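Local coordinates for peptidase, M20/M25/M40 family (Staphylococcus aureus, PDB 4EWT), which probably hydrolyses the amide bond of N-acylated substrates, as a manganese-binding amidohydrolase of the M20 metallopeptidase family, at residues Ala107-Met112 / Val132-Ala137; Leu113-Thr118 / Glu378-Val383; Val163-Thr168 / Leu374-Ala379; Glu308-Thr313 / Ala345-Gly350. One frame throughout, in Å; residues are numbered along the deposited sequence.

Interaction 1: Ala107-Met112 / Val132-Ala137; sequences AHTAYM and VIHQPA
M112 and V132 run past each other in opposite directions, and this apolar pair is the heart of the contact between a helix and a strand that run nearly antiparallel, at 153°, with axes 10.0 Å apart. CG of M112 stands only 3.5 Å from CG1 of V132, a tight carbon pair, and its SD follows at 3.8 Å from the same CG1. With CG anti to the backbone N (chi1 -174°), the methionine leaves the helix toward the strand and then bends at its next two torsions, which lays both CG and SD against that one valine methyl. The ring of H134 adds a second surface: CG of M112 and CG2 of T109 both come at it obliquely, the threonine offering its methyl and not its hydroxyl.

The polar groups look elsewhere. OG1 of T109 is bonded to the carbonyl of H105 one turn back, and H108 turns its ring away from the strand, to D78 and the amide of V165. At the end of the strand, NE2 of Q135 reaches O of P136 at 3.3 Å and also D334, while OE1 is bonded to R76 and Y338.

Helix 105-120 thus lies on one face of the central sheet, where M112 also touches I75 and A77 of strand 72-78, with helix 372-386 beside it; I133 points to helix 144-150.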
loop_
_atom_site.group_PDB
_atom_site.type_symbol
_atom_site.label_atom_id
_atom_site.label_comp_id
_atom_site.label_asym_id
_atom_site.label_seq_id
_atom_site.Cartn_x
_atom_site.Cartn_y
_atom_site.Cartn_z
ATOM N N ALA A 107 -6.636 42.401 17.732
ATOM C CA ALA A 107 -5.446 42.993 18.337
ATOM C C ALA A 107 -4.559 43.672 17.297
ATOM O O ALA A 107 -4.021 44.741 17.556
ATOM C CB ALA A 107 -4.660 41.959 19.115
ATOM N N HIS A 108 -4.419 43.076 16.115
ATOM C CA HIS A 108 -3.692 43.740 15.040
ATOM C C HIS A 108 -4.312 45.101 14.678
ATOM O O HIS A 108 -3.603 46.093 14.521
ATOM C CB HIS A 108 -3.587 42.858 13.803
ATOM C CG HIS A 108 -2.928 41.536 14.057
ATOM N ND1 HIS A 108 -3.158 40.432 13.267
ATOM C CD2 HIS A 108 -2.061 41.137 15.018
ATOM C CE1 HIS A 108 -2.455 39.411 13.723
ATOM N NE2 HIS A 108 -1.787 39.809 14.790
ATOM N N THR A 109 -5.635 45.133 14.564
ATOM C CA THR A 109 -6.345 46.360 14.223
ATOM C C THR A 109 -6.210 47.402 15.340
ATOM O O THR A 109 -5.936 48.576 15.079
ATOM C CB THR A 109 -7.820 46.044 13.899
ATOM O OG1 THR A 109 -7.849 45.054 12.865
ATOM C CG2 THR A 109 -8.578 47.284 13.427
ATOM N N ALA A 110 -6.351 46.945 16.579
ATOM C CA ALA A 110 -6.288 47.823 17.745
ATOM C C ALA A 110 -4.985 48.618 17.819
ATOM O O ALA A 110 -5.008 49.863 17.913
ATOM C CB ALA A 110 -6.514 47.024 19.037
ATOM N N TYR A 111 -3.856 47.914 17.773
ATOM C CA TYR A 111 -2.564 48.574 17.932
ATOM C C TYR A 111 -2.269 49.476 16.729
ATOM O O TYR A 111 -1.706 50.553 16.895
ATOM C CB TYR A 111 -1.425 47.571 18.174
ATOM C CG TYR A 111 -0.698 47.144 16.914
ATOM C CD1 TYR A 111 0.285 47.957 16.337
ATOM C CD2 TYR A 111 -0.994 45.936 16.296
ATOM C CE1 TYR A 111 0.941 47.577 15.165
ATOM C CE2 TYR A 111 -0.333 45.543 15.129
ATOM C CZ TYR A 111 0.634 46.371 14.574
ATOM O OH TYR A 111 1.284 45.989 13.418
ATOM N N MET A 112 -2.654 49.022 15.532
ATOM C CA MET A 112 -2.430 49.775 14.303
ATOM C C MET A 112 -3.224 51.083 14.270
ATOM O O MET A 112 -2.714 52.111 13.819
ATOM C CB MET A 112 -2.768 48.925 13.073
ATOM C CG MET A 112 -2.424 49.614 11.753
ATOM S SD MET A 112 -0.642 49.917 11.560
ATOM C CE MET A 112 -0.111 48.250 11.090
ATOM N N VAL A 132 -0.957 52.906 5.806
ATOM C CA VAL A 132 -1.528 51.919 6.693
ATOM C C VAL A 132 -2.566 51.126 5.912
ATOM O O VAL A 132 -3.466 51.710 5.303
ATOM C CB VAL A 132 -2.164 52.575 7.924
ATOM C CG1 VAL A 132 -2.746 51.521 8.841
ATOM C CG2 VAL A 132 -1.128 53.415 8.649
ATOM N N ILE A 133 -2.414 49.802 5.919
ATOM C CA ILE A 133 -3.316 48.900 5.224
ATOM C C ILE A 133 -4.167 48.143 6.240
ATOM O O ILE A 133 -3.655 47.312 6.990
ATOM C CB ILE A 133 -2.527 47.890 4.334
ATOM C CG1 ILE A 133 -1.735 48.625 3.248
ATOM C CG2 ILE A 133 -3.464 46.854 3.698
ATOM C CD1 ILE A 133 -0.727 47.742 2.508
ATOM N N HIS A 134 -5.462 48.445 6.271
ATOM C CA HIS A 134 -6.410 47.673 7.061
ATOM C C HIS A 134 -7.102 46.682 6.126
ATOM O O HIS A 134 -7.919 47.074 5.287
ATOM C CB HIS A 134 -7.423 48.594 7.761
ATOM C CG HIS A 134 -6.854 49.351 8.921
ATOM N ND1 HIS A 134 -6.581 50.702 8.867
ATOM C CD2 HIS A 134 -6.515 48.949 10.169
ATOM C CE1 HIS A 134 -6.105 51.099 10.035
ATOM N NE2 HIS A 134 -6.048 50.054 10.840
ATOM N N GLN A 135 -6.753 45.402 6.269
ATOM C CA GLN A 135 -7.129 44.369 5.303
ATOM C C GLN A 135 -8.229 43.435 5.805
ATOM O O GLN A 135 -8.119 42.877 6.894
ATOM C CB GLN A 135 -5.893 43.546 4.911
ATOM C CG GLN A 135 -6.099 42.598 3.731
ATOM C CD GLN A 135 -5.126 41.441 3.745
ATOM O OE1 GLN A 135 -3.914 41.622 3.602
ATOM N NE2 GLN A 135 -5.650 40.236 3.927
ATOM N N PRO A 136 -9.297 43.265 5.007
ATOM C CA PRO A 136 -10.305 42.251 5.285
ATOM C C PRO A 136 -9.910 40.906 4.673
ATOM O O PRO A 136 -8.885 40.810 3.987
ATOM C CB PRO A 136 -11.532 42.790 4.549
ATOM C CG PRO A 136 -10.972 43.468 3.365
ATOM C CD PRO A 136 -9.681 44.098 3.852
ATOM N N ALA A 137 -10.715 39.882 4.941
ATOM C CA ALA A 137 -10.726 38.650 4.141
ATOM C C ALA A 137 -9.399 37.881 4.072
ATOM O O ALA A 137 -9.152 37.166 3.107
ATOM C CB ALA A 137 -11.240 38.961 2.723
#

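Interaction 2: Leu113-Thr118 / Glu378-Val383; sequences LVLAET and EAVGTV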
loop_
_atom_site.group_PDB
_atom_site.type_symbol
_atom_site.label_atom_id
_atom_site.label_comp_id
_atom_site.label_asym_id
_atom_site.label_seq_id
_atom_site.Cartn_x
_atom_site.Cartn_y
_atom_site.Cartn_z
ATOM N N LEU A 113 -4.472 51.047 14.736
ATOM C CA LEU A 113 -5.276 52.270 14.782
ATOM C C LEU A 113 -4.622 53.317 15.682
ATOM O O LEU A 113 -4.516 54.487 15.303
ATOM C CB LEU A 113 -6.719 51.990 15.238
ATOM C CG LEU A 113 -7.675 51.222 14.319
ATOM C CD1 LEU A 113 -8.932 50.898 15.095
ATOM C CD2 LEU A 113 -8.023 51.982 13.032
ATOM N N VAL A 114 -4.161 52.889 16.851
ATOM C CA VAL A 114 -3.533 53.798 17.812
ATOM C C VAL A 114 -2.128 54.238 17.363
ATOM O O VAL A 114 -1.724 55.380 17.593
ATOM C CB VAL A 114 -3.528 53.192 19.247
ATOM C CG1 VAL A 114 -2.821 54.115 20.236
ATOM C CG2 VAL A 114 -4.953 52.919 19.709
ATOM N N LEU A 115 -1.395 53.346 16.708
ATOM C CA LEU A 115 -0.106 53.721 16.146
ATOM C C LEU A 115 -0.270 54.735 15.015
ATOM O O LEU A 115 0.513 55.675 14.908
ATOM C CB LEU A 115 0.648 52.495 15.646
ATOM C CG LEU A 115 1.942 52.766 14.857
ATOM C CD1 LEU A 115 2.983 53.481 15.702
ATOM C CD2 LEU A 115 2.502 51.460 14.318
ATOM N N ALA A 116 -1.279 54.530 14.170
ATOM C CA ALA A 116 -1.509 55.405 13.025
ATOM C C ALA A 116 -1.863 56.824 13.472
ATOM O O ALA A 116 -1.318 57.799 12.947
ATOM C CB ALA A 116 -2.587 54.835 12.124
ATOM N N GLU A 117 -2.763 56.919 14.449
ATOM C CA GLU A 117 -3.104 58.180 15.113
ATOM C C GLU A 117 -1.846 58.872 15.622
ATOM O O GLU A 117 -1.655 60.081 15.411
ATOM C CB GLU A 117 -4.067 57.910 16.276
ATOM C CG GLU A 117 -4.310 59.118 17.197
ATOM C CD GLU A 117 -5.173 58.771 18.401
ATOM O OE1 GLU A 117 -4.791 59.120 19.536
ATOM O OE2 GLU A 117 -6.232 58.143 18.217
ATOM N N THR A 118 -0.986 58.090 16.274
ATOM C CA THR A 118 0.252 58.603 16.856
ATOM C C THR A 118 1.235 59.088 15.790
ATOM O O THR A 118 1.762 60.188 15.904
ATOM C CB THR A 118 0.918 57.561 17.764
ATOM O OG1 THR A 118 -0.029 57.118 18.743
ATOM C CG2 THR A 118 2.121 58.156 18.471
ATOM N N GLU A 378 5.099 49.829 19.372
ATOM C CA GLU A 378 6.463 50.320 19.608
ATOM C C GLU A 378 7.425 49.822 18.536
ATOM O O GLU A 378 8.218 50.601 17.998
ATOM C CB GLU A 378 6.965 49.917 21.002
ATOM C CG GLU A 378 6.430 50.780 22.149
ATOM C CD GLU A 378 6.782 50.223 23.528
ATOM O OE1 GLU A 378 7.386 49.129 23.606
ATOM O OE2 GLU A 378 6.449 50.874 24.540
ATOM N N ALA A 379 7.341 48.532 18.231
ATOM C CA ALA A 379 8.171 47.907 17.206
ATOM C C ALA A 379 7.942 48.501 15.819
ATOM O O ALA A 379 8.885 48.941 15.169
ATOM C CB ALA A 379 7.925 46.411 17.182
ATOM N N VAL A 380 6.687 48.525 15.378
ATOM C CA VAL A 380 6.347 49.042 14.054
ATOM C C VAL A 380 6.641 50.541 13.963
ATOM O O VAL A 380 7.260 51.000 12.997
ATOM C CB VAL A 380 4.877 48.692 13.659
ATOM C CG1 VAL A 380 4.499 49.296 12.324
ATOM C CG2 VAL A 380 4.697 47.180 13.600
ATOM N N GLY A 381 6.239 51.300 14.982
ATOM C CA GLY A 381 6.537 52.726 15.012
ATOM C C GLY A 381 8.021 53.044 14.908
ATOM O O GLY A 381 8.419 53.949 14.169
ATOM N N THR A 382 8.833 52.306 15.661
ATOM C CA THR A 382 10.287 52.459 15.632
ATOM C C THR A 382 10.835 52.237 14.221
ATOM O O THR A 382 11.678 52.996 13.738
ATOM C CB THR A 382 10.965 51.478 16.613
ATOM O OG1 THR A 382 10.536 51.771 17.951
ATOM C CG2 THR A 382 12.488 51.573 16.527
ATOM N N VAL A 383 10.348 51.192 13.560
ATOM C CA VAL A 383 10.752 50.929 12.185
ATOM C C VAL A 383 10.340 52.099 11.298
ATOM O O VAL A 383 11.149 52.608 10.531
ATOM C CB VAL A 383 10.191 49.595 11.669
ATOM C CG1 VAL A 383 10.529 49.404 10.198
ATOM C CG2 VAL A 383 10.750 48.448 12.496
#
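L115 reaches across to V380 and G381 and joins helix 105-120 to helix 372-386 in the alpha/beta fold of the metallopeptidase domain. The contact is small, burying 116 Å² in all, and wholly apolar; one leucine fork makes it. CG is anti to the backbone N (chi1 172°), which sends the two methyls out from the first helix toward the second. CD2 lands beside V380, 3.6 Å from its CG1 and nearly as close to its CB, the two side chains crossing at about a right angle. The other branch lies directly on the backbone: CD1 is 3.7 Å from CA of G381. Glycine suits this place because it has no side chain between the leucine methyl and the main chain, and here the CA atoms of L115 and G381 come within 6.8 Å of each other. Further apolar packing surrounds the pair: L113 lies on I40 and F43 of helix 34-43, and V383 touches V310 and L314 of helix 304-316.

The polar side chains turn to their own helices or to neighbours. E117 forms salt bridges with K12, K15 and K47. Two threonines bond back to the preceding turn, a common habit of threonine in helices. OG1 of T118, which has K12 as a second partner, donates to O of V114 at 2.7 Å, and OG1 of T382 does the same to O of E378 at 2.6 Å. In each case the carbonyl also accepts the threonine's own amide N, and hydroxyl and amide arrive from opposite faces of the carbonyl plane.

Interaction 3: Val163-Thr168 / Leu374-Ala379; sequences VHVMST and LISAEA. With MN (manganese (II) ion), chain F.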
loop_
_atom_site.group_PDB
_atom_site.type_symbol
_atom_site.label_atom_id
_atom_site.label_comp_id
_atom_site.label_asym_id
_atom_site.label_seq_id
_atom_site.Cartn_x
_atom_site.Cartn_y
_atom_site.Cartn_z
ATOM N N VAL A 163 2.857 42.576 11.136
ATOM C CA VAL A 163 3.104 41.941 12.409
ATOM C C VAL A 163 1.946 41.005 12.674
ATOM O O VAL A 163 0.802 41.326 12.349
ATOM C CB VAL A 163 3.227 42.981 13.558
ATOM C CG1 VAL A 163 3.019 42.328 14.922
ATOM C CG2 VAL A 163 4.576 43.659 13.514
ATOM N N HIS A 164 2.259 39.837 13.226
ATOM C CA HIS A 164 1.246 38.939 13.738
ATOM C C HIS A 164 1.575 38.616 15.187
ATOM O O HIS A 164 2.719 38.263 15.509
ATOM C CB HIS A 164 1.209 37.649 12.906
ATOM C CG HIS A 164 -0.140 37.009 12.845
ATOM N ND1 HIS A 164 -0.718 36.394 13.932
ATOM C CD2 HIS A 164 -1.029 36.896 11.831
ATOM C CE1 HIS A 164 -1.900 35.917 13.587
ATOM N NE2 HIS A 164 -2.110 36.200 12.314
ATOM N N VAL A 165 0.585 38.771 16.061
ATOM C CA VAL A 165 0.670 38.259 17.431
ATOM C C VAL A 165 0.693 36.728 17.414
ATOM O O VAL A 165 -0.050 36.092 16.652
ATOM C CB VAL A 165 -0.507 38.736 18.314
ATOM C CG1 VAL A 165 -0.415 40.246 18.568
ATOM C CG2 VAL A 165 -1.870 38.353 17.695
ATOM N N MET A 166 1.558 36.150 18.242
ATOM C CA MET A 166 1.690 34.707 18.333
ATOM C C MET A 166 1.376 34.209 19.736
ATOM O O MET A 166 2.184 34.368 20.659
ATOM C CB MET A 166 3.091 34.276 17.912
ATOM C CG MET A 166 3.465 34.679 16.493
ATOM S SD MET A 166 2.386 33.981 15.232
ATOM C CE MET A 166 3.232 32.447 14.881
ATOM N N SER A 167 0.202 33.597 19.882
ATOM C CA SER A 167 -0.278 33.089 21.172
ATOM C C SER A 167 0.578 31.934 21.684
ATOM O O SER A 167 0.417 31.483 22.815
ATOM C CB SER A 167 -1.728 32.622 21.045
ATOM O OG SER A 167 -1.799 31.383 20.351
ATOM N N THR A 168 1.496 31.485 20.836
ATOM C CA THR A 168 2.310 30.305 21.075
ATOM C C THR A 168 3.767 30.697 21.361
ATOM O O THR A 168 4.598 29.853 21.686
ATOM C CB THR A 168 2.188 29.346 19.845
ATOM O OG1 THR A 168 0.905 28.700 19.872
ATOM C CG2 THR A 168 3.291 28.288 19.798
ATOM N N LEU A 374 0.994 46.916 22.862
ATOM C CA LEU A 374 1.952 48.010 22.998
ATOM C C LEU A 374 3.280 47.679 22.312
ATOM O O LEU A 374 3.849 48.521 21.607
ATOM C CB LEU A 374 2.151 48.359 24.482
ATOM C CG LEU A 374 3.155 49.445 24.886
ATOM C CD1 LEU A 374 2.868 50.775 24.194
ATOM C CD2 LEU A 374 3.185 49.610 26.402
ATOM N N ILE A 375 3.750 46.448 22.510
ATOM C CA ILE A 375 4.998 45.976 21.909
ATOM C C ILE A 375 4.952 46.037 20.380
ATOM O O ILE A 375 5.935 46.408 19.744
ATOM C CB ILE A 375 5.357 44.545 22.384
ATOM C CG1 ILE A 375 5.701 44.550 23.876
ATOM C CG2 ILE A 375 6.522 43.966 21.575
ATOM C CD1 ILE A 375 5.847 43.141 24.481
ATOM N N SER A 376 3.805 45.686 19.800
ATOM C CA SER A 376 3.615 45.754 18.352
ATOM C C SER A 376 3.703 47.194 17.839
ATOM O O SER A 376 4.407 47.476 16.864
ATOM C CB SER A 376 2.278 45.126 17.960
ATOM O OG SER A 376 2.267 43.749 18.291
ATOM N N ALA A 377 2.999 48.102 18.508
ATOM C CA ALA A 377 3.023 49.515 18.139
ATOM C C ALA A 377 4.426 50.109 18.255
ATOM O O ALA A 377 4.888 50.790 17.340
ATOM C CB ALA A 377 2.018 50.308 18.971
ATOM N N GLU A 378 5.099 49.829 19.372
ATOM C CA GLU A 378 6.463 50.320 19.608
ATOM C C GLU A 378 7.425 49.822 18.536
ATOM O O GLU A 378 8.218 50.601 17.998
ATOM C CB GLU A 378 6.965 49.917 21.002
ATOM C CG GLU A 378 6.430 50.780 22.149
ATOM C CD GLU A 378 6.782 50.223 23.528
ATOM O OE1 GLU A 378 7.386 49.129 23.606
ATOM O OE2 GLU A 378 6.449 50.874 24.540
ATOM N N ALA A 379 7.341 48.532 18.231
ATOM C CA ALA A 379 8.171 47.907 17.206
ATOM C C ALA A 379 7.942 48.501 15.819
ATOM O O ALA A 379 8.885 48.941 15.169
ATOM C CB ALA A 379 7.925 46.411 17.182
HETATM MN MN MN F . -4.077 35.736 11.266
HETATM O O HOH W 1 -4.471 34.124 9.429
HETATM O O HOH W 2 -3.259 37.103 9.665
#
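V163 and S376 form the close part of this contact between a central strand and helix 372-386: CG1 of the valine lies 3.7 Å from OG of the serine and 4.2 Å from its CB. V163 points toward the helix, and its beta-branched side chain puts CG1, anti to the backbone N (chi1 161°), against the serine. A small serine allows the helix to approach, and its hydroxyl is not left in apolar company without a partner, for it is hydrogen-bonded to O of S372 in the preceding turn and to OG1 of T349 on the neighbouring strand. Y111 of helix 105-120 also packs on both residues.

Away from this pair the segments part. V165 only grazes the serine, its CG1 4.4 Å from OG, and A379, though it points toward the strand, stops short of it. Beyond M166 the chain diverges from the helix, and T168 reaches solvent.

H164, between the two valines, extends from the other face of the strand. Its NE2 binds manganese at 2.3 Å, while ND1 donates to O of V165 over 2.8 Å with a nearly straight N-H angle of 164°; the acceptor lies in the ring plane, so this bond and the metal bond together hold the ring's rotation. The V165 carbonyl is also bonded to H361. Two waters, C103 and H105 complete this metal's ligands, and C103 also binds a second manganese with E139 and H362: the cysteine-bridged dinuclear centre of this M20 amidohydrolase.

Interaction 4: Glu308-Thr313 / Ala345-Gly350; sequences EYVAKT and AFIYTG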
loop_
_atom_site.group_PDB
_atom_site.type_symbol
_atom_site.label_atom_id
_atom_site.label_comp_id
_atom_site.label_asym_id
_atom_site.label_seq_id
_atom_site.Cartn_x
_atom_site.Cartn_y
_atom_site.Cartn_z
ATOM N N GLU A 308 16.400 42.006 7.641
ATOM C CA GLU A 308 17.586 42.225 8.470
ATOM C C GLU A 308 17.681 43.677 8.903
ATOM O O GLU A 308 18.035 43.967 10.052
ATOM C CB GLU A 308 18.874 41.794 7.762
ATOM C CG GLU A 308 19.907 41.189 8.716
ATOM C CD GLU A 308 19.479 39.822 9.255
ATOM O OE1 GLU A 308 19.435 39.641 10.495
ATOM O OE2 GLU A 308 19.179 38.928 8.437
ATOM N N TYR A 309 17.356 44.591 7.991
ATOM C CA TYR A 309 17.235 45.994 8.354
ATOM C C TYR A 309 16.277 46.164 9.536
ATOM O O TYR A 309 16.577 46.897 10.473
ATOM C CB TYR A 309 16.778 46.843 7.159
ATOM C CG TYR A 309 16.257 48.194 7.579
ATOM C CD1 TYR A 309 17.130 49.257 7.797
ATOM C CD2 TYR A 309 14.894 48.402 7.789
ATOM C CE1 TYR A 309 16.664 50.488 8.200
ATOM C CE2 TYR A 309 14.414 49.635 8.194
ATOM C CZ TYR A 309 15.309 50.671 8.395
ATOM O OH TYR A 309 14.857 51.893 8.800
ATOM N N VAL A 310 15.131 45.477 9.489
ATOM C CA VAL A 310 14.109 45.598 10.533
ATOM C C VAL A 310 14.633 45.135 11.895
ATOM O O VAL A 310 14.455 45.822 12.905
ATOM C CB VAL A 310 12.791 44.858 10.151
ATOM C CG1 VAL A 310 11.885 44.680 11.363
ATOM C CG2 VAL A 310 12.065 45.605 9.040
ATOM N N ALA A 311 15.290 43.982 11.907
ATOM C CA ALA A 311 15.883 43.438 13.119
ATOM C C ALA A 311 17.047 44.288 13.638
ATOM O O ALA A 311 17.255 44.386 14.850
ATOM C CB ALA A 311 16.338 42.027 12.879
ATOM N N LYS A 312 17.805 44.887 12.717
ATOM C CA LYS A 312 18.942 45.736 13.074
ATOM C C LYS A 312 18.423 47.002 13.749
ATOM O O LYS A 312 18.903 47.392 14.818
ATOM C CB LYS A 312 19.781 46.079 11.831
ATOM C CG LYS A 312 20.883 47.121 12.058
ATOM C CD LYS A 312 21.700 47.383 10.793
ATOM C CE LYS A 312 22.875 48.308 11.087
ATOM N NZ LYS A 312 23.775 48.502 9.909
ATOM N N THR A 313 17.424 47.619 13.122
ATOM C CA THR A 313 16.804 48.841 13.620
ATOM C C THR A 313 16.217 48.640 15.019
ATOM O O THR A 313 16.412 49.471 15.904
ATOM C CB THR A 313 15.708 49.331 12.647
ATOM O OG1 THR A 313 16.269 49.528 11.342
ATOM C CG2 THR A 313 15.094 50.620 13.123
ATOM N N ALA A 345 8.642 42.316 5.133
ATOM C CA ALA A 345 8.981 41.578 6.337
ATOM C C ALA A 345 7.713 41.384 7.160
ATOM O O ALA A 345 6.993 42.340 7.467
ATOM C CB ALA A 345 10.023 42.316 7.144
ATOM N N PHE A 346 7.429 40.131 7.483
ATOM C CA PHE A 346 6.311 39.793 8.347
ATOM C C PHE A 346 6.949 39.303 9.620
ATOM O O PHE A 346 7.684 38.318 9.602
ATOM C CB PHE A 346 5.465 38.702 7.689
ATOM C CG PHE A 346 4.125 38.464 8.343
ATOM C CD1 PHE A 346 3.135 39.454 8.344
ATOM C CD2 PHE A 346 3.839 37.237 8.922
ATOM C CE1 PHE A 346 1.880 39.213 8.929
ATOM C CE2 PHE A 346 2.580 36.983 9.502
ATOM C CZ PHE A 346 1.609 37.976 9.502
ATOM N N ILE A 347 6.712 40.014 10.716
ATOM C CA ILE A 347 7.356 39.671 11.986
ATOM C C ILE A 347 6.326 39.321 13.059
ATOM O O ILE A 347 5.133 39.565 12.889
ATOM C CB ILE A 347 8.332 40.785 12.478
ATOM C CG1 ILE A 347 7.580 42.073 12.804
ATOM C CG2 ILE A 347 9.446 41.021 11.448
ATOM C CD1 ILE A 347 8.423 43.150 13.462
ATOM N N TYR A 348 6.790 38.742 14.159
ATOM C CA TYR A 348 5.893 38.237 15.176
ATOM C C TYR A 348 6.081 38.917 16.524
ATOM O O TYR A 348 7.208 39.225 16.921
ATOM C CB TYR A 348 6.091 36.735 15.357
ATOM C CG TYR A 348 6.041 35.914 14.090
ATOM C CD1 TYR A 348 4.871 35.821 13.335
ATOM C CD2 TYR A 348 7.159 35.204 13.661
ATOM C CE1 TYR A 348 4.815 35.044 12.182
ATOM C CE2 TYR A 348 7.115 34.418 12.510
ATOM C CZ TYR A 348 5.941 34.351 11.775
ATOM O OH TYR A 348 5.891 33.586 10.635
ATOM N N THR A 349 4.966 39.144 17.218
ATOM C CA THR A 349 4.988 39.619 18.596
ATOM C C THR A 349 4.537 38.500 19.545
ATOM O O THR A 349 3.407 38.006 19.448
ATOM C CB THR A 349 4.061 40.847 18.814
ATOM O OG1 THR A 349 4.409 41.904 17.911
ATOM C CG2 THR A 349 4.183 41.352 20.260
ATOM N N GLY A 350 5.413 38.118 20.471
ATOM C CA GLY A 350 5.060 37.116 21.470
ATOM C C GLY A 350 3.786 37.524 22.190
ATOM O O GLY A 350 3.660 38.664 22.654
#
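V310 sits over A345 and I347 where helix 304-316 packs on strand 344-350, an ordinary helix-on-sheet layer of the alpha/beta metallopeptidase domain. Its CB points at the strand but stays back, 4.8 Å from CB of A345, and the two methyls do the touching. CG2 goes to one side and meets CB of A345 at 4.3 Å. CG1, anti to the backbone N (chi1 165°), goes to the other side and meets CD1 of I347, also at 4.3 Å; this same methyl touches V383 of helix 372-386. A forked valine is therefore well matched to two strand residues that lie two apart and face the same way.

The strand residues divide the work by size. A345 has one methyl to offer, and that small bulk lets the helix settle near this end, where the CA atoms of V310 and A345 are 7.8 Å apart. Further on, the longer isoleucine reaches out to the valine: with its CG1 beside both the backbone N and the carbonyl carbon and chi2 extended at 172°, CD1 is carried to the methyl it meets. Both contacts are at relaxed van der Waals spacing. The alternate strand residues F346 and Y348 face the other side of the sheet, Y348 bonding to Q182, while I347 also packs on V163 and Y176.

Within the helix, OG1 of T313 donates to O of Y309 at 2.8 Å from above the carbonyl plane, and OG1 of T313 also stands 3.2 Å above one face of the Y309 ring, offset toward its rim.

How the interactions relate
Helix 105-120 comes first, opening interaction 1 at 107-112 and interaction 2 at 113-118. Strand 129-135 then closes interaction 1 across a short loop of 19 residues; because interaction 2 is still open, the two cross. Interaction 3 opens only afterwards, at 163-168, and spans some 205 residues that hold the antiparallel second sheet. Interaction 4, joining helix 304-316 to strand 344-350, is nested inside both open loops. Interactions 3 and 2 finally close on the same helix, 372-386, at 374-379 and 378-383, sharing E378 and A379. Near the C terminus that helix thus draws helices 105-120 and 304-316 and the central sheet together, while strand 159-166 carries the metal ligand H164.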